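Local structure of TRAP dicarboxylate ABC transporter, substrate-binding protein (Roseobacter denitrificans, 4OVQ) at residues 211-216 with 274-279. The protein binds beta-D-glucuronate and probably serves as the periplasmic solute-binding component of a TRAP-type transport system. Sequence-based numbering, arbitrary orientation.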
ATOM      1  N   SER A 211       5.439   3.144   8.643  1.00 15.19           N
ATOM      2  CA  SER A 211       5.058   4.462   8.122  1.00 15.00           C
ATOM      3  C   SER A 211       4.710   5.407   9.265  1.00 10.35           C
ATOM      4  O   SER A 211       5.077   6.565   9.244  1.00 11.06           O
ATOM      5  CB  SER A 211       3.850   4.360   7.196  1.00 12.87           C
ATOM      6  OG  SER A 211       4.185   3.855   5.915  1.00 16.66           O
ATOM      7  N   TYR A 212       3.997   4.894  10.256  1.00 13.06           N
ATOM      8  CA  TYR A 212       3.604   5.684  11.427  1.00 12.87           C
ATOM      9  C   TYR A 212       4.860   6.230  12.086  1.00 17.90           C
ATOM     10  O   TYR A 212       4.933   7.389  12.480  1.00 15.80           O
ATOM     11  CB  TYR A 212       2.855   4.787  12.391  1.00 14.01           C
ATOM     12  CG  TYR A 212       2.439   5.358  13.731  1.00 14.88           C
ATOM     13  CD1 TYR A 212       1.672   6.518  13.812  1.00 13.70           C
ATOM     14  CD2 TYR A 212       2.738   4.686  14.926  1.00 15.82           C
ATOM     15  CE1 TYR A 212       1.255   6.998  15.030  1.00 16.08           C
ATOM     16  CE2 TYR A 212       2.338   5.192  16.149  1.00 16.72           C
ATOM     17  CZ  TYR A 212       1.601   6.340  16.187  1.00 16.97           C
ATOM     18  OH  TYR A 212       1.196   6.804  17.411  1.00 17.01           O
ATOM     19  N   GLU A 213       5.880   5.381  12.146  1.00 15.42           N
ATOM     20  CA  GLU A 213       7.129   5.768  12.753  1.00 16.95           C
ATOM     21  C   GLU A 213       7.962   6.686  11.844  1.00 16.15           C
ATOM     22  O   GLU A 213       8.323   7.782  12.251  1.00 24.65           O
ATOM     23  CB  GLU A 213       7.875   4.495  13.179  1.00 17.85           C
ATOM     24  CG  GLU A 213       9.172   4.726  13.883  1.00 24.35           C
ATOM     25  CD  GLU A 213      10.334   4.622  12.934  1.00 26.42           C
ATOM     26  OE1 GLU A 213      10.517   3.552  12.302  1.00 26.39           O
ATOM     27  OE2 GLU A 213      11.030   5.628  12.778  1.00 34.00           O
ATOM     28  N   SER A 214       8.219   6.288  10.591  1.00 11.68           N
ATOM     29  CA  SER A 214       9.171   6.998   9.707  1.00 17.15           C
ATOM     30  C   SER A 214       8.804   8.428   9.297  1.00 21.31           C
ATOM     31  O   SER A 214       9.678   9.247   9.032  1.00 27.20           O
ATOM     32  CB  SER A 214       9.503   6.164   8.457  1.00 22.96           C
ATOM     33  OG  SER A 214       8.407   6.100   7.557  1.00 21.03           O
ATOM     34  N   THR A 215       7.506   8.722   9.227  1.00 17.49           N
ATOM     35  CA  THR A 215       7.006  10.019   8.783  1.00 17.42           C
ATOM     36  C   THR A 215       6.942  11.024   9.930  1.00 13.84           C
ATOM     37  O   THR A 215       6.688  12.212   9.702  1.00 17.44           O
ATOM     38  CB  THR A 215       5.557   9.888   8.292  1.00 14.65           C
ATOM     39  OG1 THR A 215       4.780   9.312   9.362  1.00 15.64           O
ATOM     40  CG2 THR A 215       5.478   9.050   6.989  1.00 12.86           C
ATOM     41  N   GLY A 216       7.098  10.499  11.136  1.00 18.50           N
ATOM     42  CA  GLY A 216       6.977  11.307  12.340  1.00 21.39           C
ATOM     43  C   GLY A 216       5.550  11.423  12.850  1.00 14.22           C
ATOM     44  O   GLY A 216       5.295  12.103  13.850  1.00 14.69           O
ATOM     45  N   ALA A 274       8.682  -4.657  13.746  1.00 25.85           N
ATOM     46  CA  ALA A 274       8.916  -4.832  15.171  1.00 18.63           C
ATOM     47  C   ALA A 274       9.753  -3.704  15.750  1.00 20.07           C
ATOM     48  O   ALA A 274       9.477  -3.223  16.856  1.00 21.83           O
ATOM     49  CB  ALA A 274       9.591  -6.165  15.416  1.00 22.18           C
ATOM     50  N   ALA A 275      10.790  -3.311  15.016  1.00 20.07           N
ATOM     51  CA  ALA A 275      11.679  -2.229  15.428  1.00 24.72           C
ATOM     52  C   ALA A 275      10.938  -0.897  15.487  1.00 29.09           C
ATOM     53  O   ALA A 275      11.147  -0.103  16.405  1.00 22.62           O
ATOM     54  CB  ALA A 275      12.866  -2.128  14.475  1.00 23.19           C
ATOM     55  N   SER A 276      10.093  -0.651  14.485  1.00 18.65           N
ATOM     56  CA  SER A 276       9.275   0.564  14.434  1.00 14.72           C
ATOM     57  C   SER A 276       8.316   0.605  15.595  1.00 15.61           C
ATOM     58  O   SER A 276       8.195   1.614  16.296  1.00 19.95           O
ATOM     59  CB  SER A 276       8.482   0.625  13.098  1.00 13.92           C
ATOM     60  OG  SER A 276       9.365   0.983  12.078  1.00 20.20           O
ATOM     61  N   ARG A 277       7.586  -0.483  15.778  1.00 18.77           N
ATOM     62  CA  ARG A 277       6.634  -0.521  16.863  1.00 23.72           C
ATOM     63  C   ARG A 277       7.342  -0.299  18.210  1.00 24.58           C
ATOM     64  O   ARG A 277       6.835   0.419  19.083  1.00 22.46           O
ATOM     65  CB  ARG A 277       5.885  -1.845  16.881  1.00 20.20           C
ATOM     66  CG  ARG A 277       4.915  -1.892  18.034  1.00 27.45           C
ATOM     67  CD  ARG A 277       4.284  -3.233  18.253  1.00 23.65           C
ATOM     68  NE  ARG A 277       3.438  -3.201  19.442  1.00 21.08           N
ATOM     69  CZ  ARG A 277       2.326  -3.908  19.591  1.00 21.32           C
ATOM     70  NH1 ARG A 277       1.933  -4.743  18.641  1.00 25.50           N
ATOM     71  NH2 ARG A 277       1.619  -3.796  20.711  1.00 30.97           N
ATOM     72  N   ALA A 278       8.520  -0.897  18.367  1.00 25.90           N
ATOM     73  CA  ALA A 278       9.228  -0.789  19.641  1.00 25.01           C
ATOM     74  C   ALA A 278       9.731   0.628  19.887  1.00 28.13           C
ATOM     75  O   ALA A 278       9.655   1.146  21.009  1.00 24.31           O
ATOM     76  CB  ALA A 278      10.373  -1.772  19.687  1.00 25.35           C
ATOM     77  N   ALA A 279      10.236   1.265  18.840  1.00 23.35           N
ATOM     78  CA  ALA A 279      10.744   2.620  18.971  1.00 27.96           C
ATOM     79  C   ALA A 279       9.639   3.621  19.319  1.00 28.47           C
ATOM     80  O   ALA A 279       9.864   4.559  20.099  1.00 25.34           O
ATOM     81  CB  ALA A 279      11.475   3.034  17.707  1.00 30.39           C
TER
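A hydroxyl-carboxylate hydrogen bond between S276 and E213 links the long helix 248-282 to the short helix 209-214. S276 OG donates to E213 OE1 at 2.8 Å, reaching the lone pair that faces away from OE2. The glutamate gets there by a bent path: CG is anti to the backbone N (chi1 -177°), which carries the chain out from its own helix, and a turn at chi2 (-97°) then brings OE1 to the serine hydroxyl, with OE2 directed away from it. Behind the polar ends, E213 CB lies 3.9 Å from S276 CB, and the CA atoms of the two residues are 5.9 Å apart.

In this TRAP solute-binding protein of the DctP family, the long helix packs here against the short helix that follows strand 204-207 and carries S211 of the glucuronate pocket. R272, one turn before S276, completes the polar group: its NH1 forms a salt bridge with E213 OE1, while its NE is hydrogen-bonded to S276 OG. With an alanine at E213 the carboxylate is gone, and the S276 hydroxyl would probably lose its acceptor and R272 this acidic mate. On the short-helix side, T215 OG1 donates to S211 O at 2.8 Å, an oxygen that also accepts from T215 N at 3.2 Å; G216, with positive phi, is the first residue to leave helical backbone angles.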